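Local coordinates for putative lipase (Bacteroides thetaiotaomicron VPI-5482, PDB 3BZW), which probably hydrolyses ester bonds as a GDSL-like SGNH hydrolase, perhaps those of lysophospholipids, at residues H22-K27 / Q162-T167; K54-I59 / T254-L259; D72-Q77 / I92-G97; M138-Y143 / I147-T152. One frame throughout, in Å; residues are numbered along the deposited sequence.

Interaction 1. Residues H22-K27 / Q162-T167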
loop_
_atom_site.group_PDB
_atom_site.type_symbol
_atom_site.label_atom_id
_atom_site.label_comp_id
_atom_site.label_asym_id
_atom_site.label_seq_id
_atom_site.Cartn_x
_atom_site.Cartn_y
_atom_site.Cartn_z
ATOM N N HIS A 22 -17.076 39.516 14.864
ATOM C CA HIS A 22 -16.421 39.036 13.656
ATOM C C HIS A 22 -15.234 39.943 13.336
ATOM O O HIS A 22 -15.393 41.152 13.184
ATOM C CB HIS A 22 -17.397 39.016 12.477
ATOM C CG HIS A 22 -16.863 38.289 11.284
ATOM N ND1 HIS A 22 -17.490 37.188 10.741
ATOM C CD2 HIS A 22 -15.728 38.468 10.569
ATOM C CE1 HIS A 22 -16.760 36.717 9.745
ATOM N NE2 HIS A 22 -15.685 37.475 9.620
ATOM N N PRO A 23 -14.024 39.365 13.234
ATOM C CA PRO A 23 -12.793 40.110 12.937
ATOM C C PRO A 23 -12.748 40.890 11.623
ATOM O O PRO A 23 -11.884 41.751 11.444
ATOM C CB PRO A 23 -11.707 39.033 13.013
ATOM C CG PRO A 23 -12.443 37.773 12.653
ATOM C CD PRO A 23 -13.740 37.929 13.401
ATOM N N TRP A 24 -13.665 40.595 10.705
ATOM C CA TRP A 24 -13.691 41.290 9.420
ATOM C C TRP A 24 -14.759 42.384 9.386
ATOM O O TRP A 24 -14.861 43.139 8.422
ATOM C CB TRP A 24 -13.917 40.285 8.276
ATOM C CG TRP A 24 -12.766 39.326 8.102
ATOM C CD1 TRP A 24 -12.314 38.419 9.012
ATOM C CD2 TRP A 24 -11.881 39.237 6.976
ATOM N NE1 TRP A 24 -11.198 37.772 8.531
ATOM C CE2 TRP A 24 -10.912 38.256 7.282
ATOM C CE3 TRP A 24 -11.811 39.893 5.739
ATOM C CZ2 TRP A 24 -9.883 37.915 6.397
ATOM C CZ3 TRP A 24 -10.785 39.552 4.857
ATOM C CH2 TRP A 24 -9.836 38.573 5.193
ATOM N N GLN A 25 -15.542 42.469 10.455
ATOM C CA GLN A 25 -16.602 43.464 10.565
ATOM C C GLN A 25 -16.081 44.881 10.343
ATOM O O GLN A 25 -15.135 45.305 11.000
ATOM C CB GLN A 25 -17.249 43.373 11.951
ATOM C CG GLN A 25 -18.225 44.495 12.276
ATOM C CD GLN A 25 -19.502 44.412 11.473
ATOM O OE1 GLN A 25 -20.222 43.415 11.537
ATOM N NE2 GLN A 25 -19.798 45.465 10.716
ATOM N N GLY A 26 -16.704 45.599 9.408
ATOM C CA GLY A 26 -16.325 46.975 9.119
ATOM C C GLY A 26 -14.986 47.205 8.441
ATOM O O GLY A 26 -14.572 48.349 8.270
ATOM N N LYS A 27 -14.309 46.135 8.042
ATOM C CA LYS A 27 -13.007 46.271 7.400
ATOM C C LYS A 27 -13.090 46.557 5.903
ATOM O O LYS A 27 -14.141 46.400 5.282
ATOM C CB LYS A 27 -12.176 45.008 7.633
ATOM C CG LYS A 27 -11.964 44.669 9.103
ATOM C CD LYS A 27 -11.306 45.810 9.865
ATOM C CE LYS A 27 -11.099 45.431 11.325
ATOM N NZ LYS A 27 -10.633 46.585 12.149
ATOM N N GLN A 162 -3.487 41.025 6.184
ATOM C CA GLN A 162 -4.035 39.677 6.168
ATOM C C GLN A 162 -4.351 39.381 4.700
ATOM O O GLN A 162 -5.226 40.018 4.112
ATOM C CB GLN A 162 -5.322 39.628 6.993
ATOM C CG GLN A 162 -6.001 38.264 7.029
ATOM C CD GLN A 162 -5.097 37.188 7.594
ATOM O OE1 GLN A 162 -4.273 36.613 6.878
ATOM N NE2 GLN A 162 -5.234 36.920 8.883
ATOM N N ILE A 163 -3.624 38.438 4.102
ATOM C CA ILE A 163 -3.845 38.073 2.703
ATOM C C ILE A 163 -4.237 36.598 2.649
ATOM O O ILE A 163 -3.506 35.735 3.139
ATOM C CB ILE A 163 -2.573 38.290 1.856
ATOM C CG1 ILE A 163 -2.037 39.710 2.070
ATOM C CG2 ILE A 163 -2.891 38.076 0.383
ATOM C CD1 ILE A 163 -0.697 39.968 1.391
ATOM N N VAL A 164 -5.386 36.310 2.045
ATOM C CA VAL A 164 -5.881 34.938 1.988
ATOM C C VAL A 164 -6.161 34.462 0.566
ATOM O O VAL A 164 -6.682 35.217 -0.257
ATOM C CB VAL A 164 -7.180 34.816 2.811
ATOM C CG1 VAL A 164 -7.544 33.348 3.009
ATOM C CG2 VAL A 164 -7.014 35.530 4.146
ATOM N N LEU A 165 -5.814 33.207 0.285
ATOM C CA LEU A 165 -6.046 32.629 -1.035
ATOM C C LEU A 165 -7.274 31.727 -1.001
ATOM O O LEU A 165 -7.497 31.011 -0.028
ATOM C CB LEU A 165 -4.848 31.786 -1.478
ATOM C CG LEU A 165 -3.464 32.432 -1.465
ATOM C CD1 LEU A 165 -2.455 31.458 -2.056
ATOM C CD2 LEU A 165 -3.498 33.728 -2.260
ATOM N N LEU A 166 -8.062 31.763 -2.070
ATOM C CA LEU A 166 -9.248 30.921 -2.172
ATOM C C LEU A 166 -9.049 29.995 -3.368
ATOM O O LEU A 166 -8.634 30.438 -4.440
ATOM C CB LEU A 166 -10.504 31.770 -2.399
ATOM C CG LEU A 166 -10.831 32.893 -1.411
ATOM C CD1 LEU A 166 -12.154 33.541 -1.814
ATOM C CD2 LEU A 166 -10.915 32.345 -0.003
ATOM N N THR A 167 -9.339 28.712 -3.186
ATOM C CA THR A 167 -9.198 27.760 -4.277
ATOM C C THR A 167 -10.369 27.899 -5.248
ATOM O O THR A 167 -11.481 28.260 -4.856
ATOM C CB THR A 167 -9.145 26.297 -3.767
ATOM O OG1 THR A 167 -10.244 26.048 -2.884
ATOM C CG2 THR A 167 -7.830 26.034 -3.037
#
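Trp-24 and Gln-162 keep their backbones well apart, with 10.3 Å from Trp-24 CA to Gln-162 CA, so the indole must span the gap between the loop ahead of strand 28-33 and the first residues of strand 162-166. The loop is shaped by two overlapping turns, type I from His-22 to Gln-25 and type II from Trp-24 to Lys-27. The benzene half of the indole does the touching. Trp-24 CZ2 meets Gln-162 CG at 3.9 Å, obliquely to the ring, while Val-164 CG2 lies 4.3 Å from Trp-24 CH2, at the ring edge and near its plane. With CG anti to the backbone N (chi1 179°) and a bend at chi2, Gln-162 turns its aliphatic part to the tryptophan; the side chains cross at about a right angle, yet the ring and amide planes are only 12° apart. Their polar ends are spent on the segment near the C-terminus, Trp-24 NE1 bonding Leu-262 O and Gln-162 NE2 bonding Pro-263 O. Arg-250 of a second subunit packs on Gln-162. The contact thus joins this loop to the beginning of strand 162-166, at the other end of the parallel strands from where SGNH hydrolases, with their α/β/α fold, carry the active site.

Interaction 2. Residues K54-I59 / T254-L259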
loop_
_atom_site.group_PDB
_atom_site.type_symbol
_atom_site.label_atom_id
_atom_site.label_comp_id
_atom_site.label_asym_id
_atom_site.label_seq_id
_atom_site.Cartn_x
_atom_site.Cartn_y
_atom_site.Cartn_z
ATOM N N LYS A 54 -20.512 43.076 2.054
ATOM C CA LYS A 54 -20.612 44.505 2.314
ATOM C C LYS A 54 -21.857 44.726 3.166
ATOM O O LYS A 54 -21.842 45.455 4.157
ATOM C CB LYS A 54 -20.752 45.273 0.998
ATOM C CG LYS A 54 -20.751 46.784 1.167
ATOM C CD LYS A 54 -21.028 47.509 -0.145
ATOM C CE LYS A 54 -22.494 47.411 -0.536
ATOM N NZ LYS A 54 -22.771 48.144 -1.805
ATOM N N GLU A 55 -22.933 44.065 2.760
ATOM C CA GLU A 55 -24.233 44.137 3.416
ATOM C C GLU A 55 -24.270 43.514 4.812
ATOM O O GLU A 55 -24.767 44.124 5.759
ATOM C CB GLU A 55 -25.264 43.445 2.520
ATOM C CG GLU A 55 -26.639 43.217 3.123
ATOM C CD GLU A 55 -27.498 42.333 2.229
ATOM O OE1 GLU A 55 -27.469 42.540 0.996
ATOM O OE2 GLU A 55 -28.200 41.440 2.750
ATOM N N TRP A 56 -23.733 42.303 4.931
ATOM C CA TRP A 56 -23.748 41.573 6.195
ATOM C C TRP A 56 -22.714 41.981 7.235
ATOM O O TRP A 56 -22.995 41.958 8.433
ATOM C CB TRP A 56 -23.581 40.070 5.943
ATOM C CG TRP A 56 -24.548 39.461 4.975
ATOM C CD1 TRP A 56 -25.847 39.832 4.757
ATOM C CD2 TRP A 56 -24.326 38.296 4.172
ATOM N NE1 TRP A 56 -26.450 38.963 3.876
ATOM C CE2 TRP A 56 -25.538 38.010 3.501
ATOM C CE3 TRP A 56 -23.221 37.459 3.960
ATOM C CZ2 TRP A 56 -25.675 36.923 2.632
ATOM C CZ3 TRP A 56 -23.359 36.375 3.093
ATOM C CH2 TRP A 56 -24.579 36.119 2.441
ATOM N N LEU A 57 -21.516 42.337 6.784
ATOM C CA LEU A 57 -20.446 42.699 7.707
ATOM C C LEU A 57 -19.933 44.127 7.584
ATOM O O LEU A 57 -18.992 44.509 8.279
ATOM C CB LEU A 57 -19.280 41.717 7.543
ATOM C CG LEU A 57 -19.619 40.256 7.854
ATOM C CD1 LEU A 57 -18.430 39.358 7.538
ATOM C CD2 LEU A 57 -20.001 40.133 9.318
ATOM N N GLY A 58 -20.550 44.911 6.707
ATOM C CA GLY A 58 -20.122 46.288 6.528
ATOM C C GLY A 58 -18.716 46.390 5.968
ATOM O O GLY A 58 -17.974 47.326 6.287
ATOM N N ILE A 59 -18.349 45.429 5.128
ATOM C CA ILE A 59 -17.020 45.397 4.524
ATOM C C ILE A 59 -16.968 46.188 3.218
ATOM O O ILE A 59 -17.704 45.895 2.279
ATOM C CB ILE A 59 -16.586 43.937 4.250
ATOM C CG1 ILE A 59 -16.468 43.184 5.577
ATOM C CG2 ILE A 59 -15.267 43.907 3.489
ATOM C CD1 ILE A 59 -16.151 41.705 5.420
ATOM N N THR A 254 -20.545 31.243 3.155
ATOM C CA THR A 254 -19.497 30.283 3.492
ATOM C C THR A 254 -18.274 31.075 3.930
ATOM O O THR A 254 -17.680 30.815 4.975
ATOM C CB THR A 254 -19.121 29.421 2.266
ATOM O OG1 THR A 254 -20.242 28.613 1.892
ATOM C CG2 THR A 254 -17.932 28.516 2.579
ATOM N N LEU A 255 -17.920 32.060 3.119
ATOM C CA LEU A 255 -16.769 32.914 3.378
ATOM C C LEU A 255 -16.906 33.615 4.728
ATOM O O LEU A 255 -15.938 33.738 5.480
ATOM C CB LEU A 255 -16.654 33.936 2.243
ATOM C CG LEU A 255 -15.322 34.621 1.961
ATOM C CD1 LEU A 255 -14.187 33.607 1.975
ATOM C CD2 LEU A 255 -15.416 35.315 0.601
HETATM N N MSE A 256 -18.118 34.065 5.038
HETATM C CA MSE A 256 -18.359 34.754 6.295
HETATM C C MSE A 256 -17.902 33.943 7.503
HETATM O O MSE A 256 -17.212 34.460 8.380
HETATM C CB MSE A 256 -19.841 35.092 6.447
HETATM C CG MSE A 256 -20.143 35.922 7.678
HETATM SE SE MSE A 256 -22.004 36.463 7.769
HETATM C CE MSE A 256 -22.361 35.956 9.591
ATOM N N TYR A 257 -18.273 32.670 7.548
ATOM C CA TYR A 257 -17.888 31.834 8.679
ATOM C C TYR A 257 -16.485 31.247 8.592
ATOM O O TYR A 257 -15.873 30.948 9.615
ATOM C CB TYR A 257 -18.938 30.744 8.884
ATOM C CG TYR A 257 -20.235 31.344 9.368
ATOM C CD1 TYR A 257 -20.387 31.732 10.699
ATOM C CD2 TYR A 257 -21.272 31.620 8.477
ATOM C CE1 TYR A 257 -21.539 32.386 11.130
ATOM C CE2 TYR A 257 -22.422 32.277 8.897
ATOM C CZ TYR A 257 -22.549 32.657 10.220
ATOM O OH TYR A 257 -23.676 33.323 10.629
ATOM N N GLN A 258 -15.973 31.092 7.376
ATOM C CA GLN A 258 -14.623 30.569 7.190
ATOM C C GLN A 258 -13.596 31.631 7.599
ATOM O O GLN A 258 -12.521 31.306 8.103
ATOM C CB GLN A 258 -14.401 30.180 5.725
ATOM C CG GLN A 258 -15.132 28.920 5.286
ATOM C CD GLN A 258 -14.469 27.648 5.791
ATOM O OE1 GLN A 258 -13.311 27.371 5.471
ATOM N NE2 GLN A 258 -15.201 26.867 6.579
ATOM N N LEU A 259 -13.933 32.899 7.373
ATOM C CA LEU A 259 -13.045 34.011 7.710
ATOM C C LEU A 259 -13.022 34.325 9.204
ATOM O O LEU A 259 -12.187 35.101 9.676
ATOM C CB LEU A 259 -13.460 35.264 6.935
ATOM C CG LEU A 259 -13.178 35.264 5.429
ATOM C CD1 LEU A 259 -13.712 36.542 4.808
ATOM C CD2 LEU A 259 -11.683 35.144 5.188
#
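Met-256, a selenomethionine here, lies across Leu-57 and Trp-56, so that one unbranched side chain of helix 245-258 serves two neighbours at the end of helix 49-57. Its CG packs on Leu-57 CD1 at 3.8 Å. Further out, the selenium stands 4.1 Å from Trp-56 CE3, a Met-aromatic contact made at a slant: Met-256 SE is 5.2 Å from the centroid of the six-membered ring of Trp-56 and 52° off its normal, neither over the face nor at the edge. The chain reaches this far because it runs extended through chi1 (-175°) and chi2, bending only at chi3. Gly-58, with positive phi, takes the backbone out of the helix just after Leu-57, whose backbone is hydrogen-bonded to Gly-26. The indole has a second companion on the same helix, a cation-pi contact with Arg-253, and Ile-20 of a third subunit packs on Met-256. The contacts between the two segments are apolar or Met-aromatic. Such chemistry implies that the fit of helix against helix depends on shape and dispersion rather than on directional bonds, the selenium standing where the natural sulfur would.

Interaction 3. Residues D72-Q77 / I92-G97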
loop_
_atom_site.group_PDB
_atom_site.type_symbol
_atom_site.label_atom_id
_atom_site.label_comp_id
_atom_site.label_asym_id
_atom_site.label_seq_id
_atom_site.Cartn_x
_atom_site.Cartn_y
_atom_site.Cartn_z
ATOM N N ASP A 72 -1.480 35.189 -13.705
ATOM C CA ASP A 72 -0.406 36.079 -14.146
ATOM C C ASP A 72 -0.808 37.545 -13.992
ATOM O O ASP A 72 0.029 38.442 -14.104
ATOM C CB ASP A 72 -0.015 35.787 -15.606
ATOM C CG ASP A 72 -1.151 36.034 -16.587
ATOM O OD1 ASP A 72 -2.331 35.917 -16.194
ATOM O OD2 ASP A 72 -0.859 36.325 -17.766
ATOM N N ASP A 73 -2.085 37.776 -13.705
ATOM C CA ASP A 73 -2.606 39.129 -13.546
ATOM C C ASP A 73 -2.688 39.567 -12.080
ATOM O O ASP A 73 -3.094 40.692 -11.789
ATOM C CB ASP A 73 -3.994 39.224 -14.201
ATOM C CG ASP A 73 -4.435 40.661 -14.451
ATOM O OD1 ASP A 73 -3.642 41.437 -15.033
ATOM O OD2 ASP A 73 -5.579 41.010 -14.080
ATOM N N VAL A 74 -2.291 38.690 -11.162
ATOM C CA VAL A 74 -2.343 39.015 -9.736
ATOM C C VAL A 74 -1.469 40.215 -9.357
ATOM O O VAL A 74 -1.904 41.084 -8.605
ATOM C CB VAL A 74 -1.973 37.786 -8.871
ATOM C CG1 VAL A 74 -1.787 38.196 -7.407
ATOM C CG2 VAL A 74 -3.084 36.741 -8.977
ATOM N N PRO A 75 -0.222 40.276 -9.859
ATOM C CA PRO A 75 0.633 41.419 -9.521
ATOM C C PRO A 75 0.022 42.751 -9.971
ATOM O O PRO A 75 0.037 43.730 -9.225
ATOM C CB PRO A 75 1.936 41.101 -10.256
ATOM C CG PRO A 75 1.991 39.604 -10.166
ATOM C CD PRO A 75 0.565 39.215 -10.516
ATOM N N ARG A 76 -0.509 42.784 -11.191
ATOM C CA ARG A 76 -1.111 44.005 -11.725
ATOM C C ARG A 76 -2.305 44.449 -10.886
ATOM O O ARG A 76 -2.469 45.638 -10.606
ATOM C CB ARG A 76 -1.579 43.802 -13.165
ATOM C CG ARG A 76 -2.171 45.061 -13.797
ATOM C CD ARG A 76 -2.944 44.739 -15.073
ATOM N NE ARG A 76 -4.201 44.050 -14.785
ATOM C CZ ARG A 76 -5.285 44.642 -14.291
ATOM N NH1 ARG A 76 -5.277 45.944 -14.033
ATOM N NH2 ARG A 76 -6.373 43.929 -14.042
ATOM N N GLN A 77 -3.146 43.498 -10.495
ATOM C CA GLN A 77 -4.305 43.837 -9.683
ATOM C C GLN A 77 -3.862 44.294 -8.294
ATOM O O GLN A 77 -4.440 45.219 -7.728
ATOM C CB GLN A 77 -5.259 42.640 -9.579
ATOM C CG GLN A 77 -6.079 42.391 -10.853
ATOM C CD GLN A 77 -7.093 41.265 -10.691
ATOM O OE1 GLN A 77 -7.697 41.109 -9.629
ATOM N NE2 GLN A 77 -7.301 40.490 -11.755
ATOM N N ILE A 92 -6.829 41.272 2.035
ATOM C CA ILE A 92 -6.900 40.950 0.617
ATOM C C ILE A 92 -7.263 39.495 0.367
ATOM O O ILE A 92 -6.687 38.589 0.971
ATOM C CB ILE A 92 -5.542 41.217 -0.064
ATOM C CG1 ILE A 92 -5.148 42.678 0.138
ATOM C CG2 ILE A 92 -5.616 40.876 -1.556
ATOM C CD1 ILE A 92 -3.793 43.014 -0.408
ATOM N N LEU A 93 -8.228 39.282 -0.518
ATOM C CA LEU A 93 -8.642 37.938 -0.893
ATOM C C LEU A 93 -8.259 37.719 -2.353
ATOM O O LEU A 93 -8.502 38.582 -3.205
ATOM C CB LEU A 93 -10.155 37.755 -0.737
ATOM C CG LEU A 93 -10.768 37.851 0.661
ATOM C CD1 LEU A 93 -12.240 37.468 0.580
ATOM C CD2 LEU A 93 -10.040 36.926 1.625
ATOM N N VAL A 94 -7.649 36.573 -2.635
ATOM C CA VAL A 94 -7.238 36.235 -3.991
ATOM C C VAL A 94 -7.994 34.969 -4.390
ATOM O O VAL A 94 -7.756 33.896 -3.844
ATOM C CB VAL A 94 -5.721 35.981 -4.065
ATOM C CG1 VAL A 94 -5.298 35.782 -5.513
ATOM C CG2 VAL A 94 -4.966 37.156 -3.437
ATOM N N PHE A 95 -8.903 35.120 -5.347
ATOM C CA PHE A 95 -9.762 34.040 -5.835
ATOM C C PHE A 95 -9.435 33.913 -7.325
ATOM O O PHE A 95 -10.105 34.508 -8.163
ATOM C CB PHE A 95 -11.214 34.485 -5.617
ATOM C CG PHE A 95 -12.242 33.413 -5.828
ATOM C CD1 PHE A 95 -13.593 33.749 -5.880
ATOM C CD2 PHE A 95 -11.880 32.078 -5.953
ATOM C CE1 PHE A 95 -14.567 32.771 -6.054
ATOM C CE2 PHE A 95 -12.852 31.089 -6.128
ATOM C CZ PHE A 95 -14.193 31.438 -6.178
HETATM N N MSE A 96 -8.417 33.117 -7.649
HETATM C CA MSE A 96 -7.956 33.010 -9.031
HETATM C C MSE A 96 -7.431 31.628 -9.424
HETATM O O MSE A 96 -6.996 30.857 -8.573
HETATM C CB MSE A 96 -6.824 34.029 -9.218
HETATM C CG MSE A 96 -6.311 34.203 -10.634
HETATM SE SE MSE A 96 -7.399 35.438 -11.612
HETATM C CE MSE A 96 -6.519 37.092 -11.083
ATOM N N GLY A 97 -7.464 31.323 -10.721
ATOM C CA GLY A 97 -6.931 30.052 -11.174
ATOM C C GLY A 97 -7.759 29.223 -12.133
ATOM O O GLY A 97 -7.207 28.450 -12.917
#
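Asp-73 OD2 is gripped by Gln-77 NE2, the amide that also meets Met-96 across the contact, and by Arg-76 NH2. The hydrogen bond from Gln-77 NE2 to Asp-73 OD2 is 2.9 Å long and nearly straight at 172°; it arrives on the anti side, 26° out of the carboxylate plane, whereas Arg-76 NH2 uses the syn lone pair. Arg-76 holds the carboxylate side-on, with its NE 2.7 Å from Asp-73 OD1, and Arg-69 adds a further salt bridge to OD2. Two arginines around one carboxylate would be expected to favour its charged form. The glutamine amide is fixed in rotation by its other end too, OE1 accepting from Gly-33 N, at the head of the Gly-Asp-Ser sequence which in GDSL relatives holds the nucleophilic serine. Helix 74-85 belongs to a beta-alpha-beta crossover from strand 60-63 to strand 91-95, passing strand 28-33, and its first turn rests on the outgoing strand. There Val-74 CG2 touches Val-94 CG1 at 4.2 Å and Met-96 CE at 4.0 Å. Met-96, a selenomethionine, bends at chi2 (84°) and again at chi3, which brings its methyl to 3.6 Å from Gln-77 NE2. A leucine in place of Gln-77 would probably leave Gly-33 N without its acceptor and Asp-73 OD2 short of one donor, breaking the link between carboxylate and strand 28-33. Gly-97, N-cap of helix 98-102, has backbone angles that call for glycine; it opens the Gly-Thr-Asn-Asp sequence, probably corresponding to the block that in SGNH relatives supplies an oxyanion-hole asparagine.

Interaction 4. Residues M138-Y143 / I147-T152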
loop_
_atom_site.group_PDB
_atom_site.type_symbol
_atom_site.label_atom_id
_atom_site.label_comp_id
_atom_site.label_asym_id
_atom_site.label_seq_id
_atom_site.Cartn_x
_atom_site.Cartn_y
_atom_site.Cartn_z
HETATM N N MSE A 138 10.596 31.952 -10.900
HETATM C CA MSE A 138 9.798 33.145 -11.128
HETATM C C MSE A 138 9.539 33.288 -12.625
HETATM O O MSE A 138 10.296 33.944 -13.335
HETATM C CB MSE A 138 10.534 34.383 -10.596
HETATM C CG MSE A 138 10.908 34.302 -9.117
HETATM SE SE MSE A 138 9.366 34.332 -7.942
HETATM C CE MSE A 138 10.031 35.530 -6.586
ATOM N N THR A 139 8.469 32.665 -13.104
ATOM C CA THR A 139 8.129 32.733 -14.521
ATOM C C THR A 139 6.623 32.768 -14.710
ATOM O O THR A 139 5.876 32.204 -13.913
ATOM C CB THR A 139 8.686 31.514 -15.290
ATOM O OG1 THR A 139 8.295 31.592 -16.670
ATOM C CG2 THR A 139 8.148 30.223 -14.693
ATOM N N GLN A 140 6.179 33.438 -15.767
ATOM C CA GLN A 140 4.757 33.526 -16.069
ATOM C C GLN A 140 4.386 32.402 -17.026
ATOM O O GLN A 140 3.225 32.262 -17.411
ATOM C CB GLN A 140 4.433 34.874 -16.711
ATOM C CG GLN A 140 4.721 36.068 -15.819
ATOM C CD GLN A 140 4.388 37.385 -16.488
ATOM O OE1 GLN A 140 3.249 37.618 -16.891
ATOM N NE2 GLN A 140 5.384 38.257 -16.607
ATOM N N ASP A 141 5.375 31.600 -17.409
ATOM C CA ASP A 141 5.141 30.496 -18.336
ATOM C C ASP A 141 4.403 29.331 -17.686
ATOM O O ASP A 141 3.806 28.514 -18.378
ATOM C CB ASP A 141 6.460 29.964 -18.907
ATOM C CG ASP A 141 7.267 31.027 -19.631
ATOM O OD1 ASP A 141 6.667 31.879 -20.316
ATOM O OD2 ASP A 141 8.512 30.992 -19.525
ATOM N N THR A 142 4.448 29.249 -16.361
ATOM C CA THR A 142 3.790 28.149 -15.666
ATOM C C THR A 142 2.897 28.622 -14.527
ATOM O O THR A 142 3.024 29.749 -14.050
ATOM C CB THR A 142 4.824 27.165 -15.092
ATOM O OG1 THR A 142 5.497 27.777 -13.988
ATOM C CG2 THR A 142 5.853 26.796 -16.157
ATOM N N TYR A 143 1.997 27.744 -14.095
ATOM C CA TYR A 143 1.062 28.058 -13.022
ATOM C C TYR A 143 1.789 28.245 -11.689
ATOM O O TYR A 143 1.551 29.222 -10.976
ATOM C CB TYR A 143 0.031 26.936 -12.905
ATOM C CG TYR A 143 -1.150 27.254 -12.014
ATOM C CD1 TYR A 143 -2.004 28.321 -12.306
ATOM C CD2 TYR A 143 -1.443 26.461 -10.908
ATOM C CE1 TYR A 143 -3.125 28.583 -11.522
ATOM C CE2 TYR A 143 -2.558 26.717 -10.114
ATOM C CZ TYR A 143 -3.396 27.775 -10.430
ATOM O OH TYR A 143 -4.521 28.001 -9.675
ATOM N N ILE A 147 2.192 31.635 -9.390
ATOM C CA ILE A 147 1.844 31.720 -7.980
ATOM C C ILE A 147 3.045 32.266 -7.205
ATOM O O ILE A 147 2.885 33.085 -6.298
ATOM C CB ILE A 147 1.420 30.337 -7.423
ATOM C CG1 ILE A 147 0.085 29.922 -8.055
ATOM C CG2 ILE A 147 1.274 30.399 -5.907
ATOM C CD1 ILE A 147 -0.373 28.513 -7.694
ATOM N N ASN A 148 4.246 31.822 -7.570
ATOM C CA ASN A 148 5.453 32.303 -6.902
ATOM C C ASN A 148 5.571 33.816 -7.085
ATOM O O ASN A 148 5.819 34.548 -6.126
ATOM C CB ASN A 148 6.708 31.630 -7.472
ATOM C CG ASN A 148 6.854 30.186 -7.027
ATOM O OD1 ASN A 148 6.293 29.770 -6.012
ATOM N ND2 ASN A 148 7.634 29.417 -7.779
ATOM N N ILE A 149 5.398 34.274 -8.322
ATOM C CA ILE A 149 5.476 35.701 -8.634
ATOM C C ILE A 149 4.355 36.471 -7.927
ATOM O O ILE A 149 4.585 37.534 -7.340
ATOM C CB ILE A 149 5.344 35.950 -10.156
ATOM C CG1 ILE A 149 6.569 35.393 -10.886
ATOM C CG2 ILE A 149 5.170 37.444 -10.425
ATOM C CD1 ILE A 149 6.441 35.382 -12.406
ATOM N N GLY A 150 3.145 35.923 -7.988
ATOM C CA GLY A 150 1.997 36.569 -7.371
ATOM C C GLY A 150 2.058 36.734 -5.863
ATOM O O GLY A 150 1.799 37.821 -5.340
ATOM N N ILE A 151 2.387 35.663 -5.151
ATOM C CA ILE A 151 2.468 35.748 -3.701
ATOM C C ILE A 151 3.636 36.642 -3.281
ATOM O O ILE A 151 3.553 37.353 -2.279
ATOM C CB ILE A 151 2.585 34.345 -3.063
ATOM C CG1 ILE A 151 1.297 33.554 -3.344
ATOM C CG2 ILE A 151 2.791 34.463 -1.560
ATOM C CD1 ILE A 151 1.267 32.156 -2.750
ATOM N N THR A 152 4.719 36.619 -4.052
ATOM C CA THR A 152 5.870 37.462 -3.751
ATOM C C THR A 152 5.452 38.931 -3.779
ATOM O O THR A 152 5.720 39.685 -2.840
ATOM C CB THR A 152 7.003 37.241 -4.778
ATOM O OG1 THR A 152 7.602 35.959 -4.553
ATOM C CG2 THR A 152 8.067 38.330 -4.657
#
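This is a local, partly buried packing contact in which the loop leaving strand 127-136 folds back along the helix it leads into, 143-157. At its more exposed end Met-138, a selenomethionine, lies over the helix: its selenium is 3.8 Å from Asn-148 CB, and its terminal CE reaches Thr-152 OG1 at 3.2 Å, the two side chains crossing at about a right angle. Bends at chi2 (-68°) and chi3 curl Met-138 along the helix surface. Ile-149 fills the middle, its CD1 3.5 Å from Thr-139 N and also touching Gln-140 CG. The loop is shaped by an ST turn, Thr-139 OG1 accepting from Asp-141 N at 3.0 Å, and Thr-142 then acts as N-cap, its hydroxyl oxygen bonded to Gly-145 N. Within the first turn Ile-147 N donates to Tyr-143 O at 3.0 Å. On the buried side of that turn Ile-147 CD1 sits over one face of the Tyr-143 ring, 4.1 Å from its centroid and 27° off the normal, a CH-pi contact; Tyr-143 OH is bonded to Tyr-198 O on helix 195-210. The amide of Asn-148 is likewise occupied, OD1 by Trp-209 NE1 and ND2 by Val-137 O and Trp-110 O. Thr-152 OG1 donates to Asn-148 O at 2.8 Å, from the opposite face of the carbonyl plane to the backbone N of the same threonine. Without the hydroxyl and methyl of Thr-152, as with an alanine here, Asn-148 O is likely to lack its second donor, and the Met-138 methyl to be freer to turn.

In the fold
Interactions 1, 2 and 3 are buried, and only interaction 4 is partly so. Interactions 1 and 3 share the central sheet, where strands 162-166 and 91-95 are hydrogen-bonded neighbours. Interaction 3 is the deepest, about 6 Å from the chain's centre to its own; it sets an apolar face beside an ionic cluster around the buried Asp-73. Interactions 1 and 2, with centres about 8 Å apart, form one region at the strand beginnings: Gly-26 N is probably hydrogen-bonded to Leu-57 O, and other subunits reach both. Interaction 4 lies on the other side of the chain's centre from interaction 2, about 29 Å between centres. It mixes helix capping with packing, and meets interaction 3 where Pro-75 touches Ile-149.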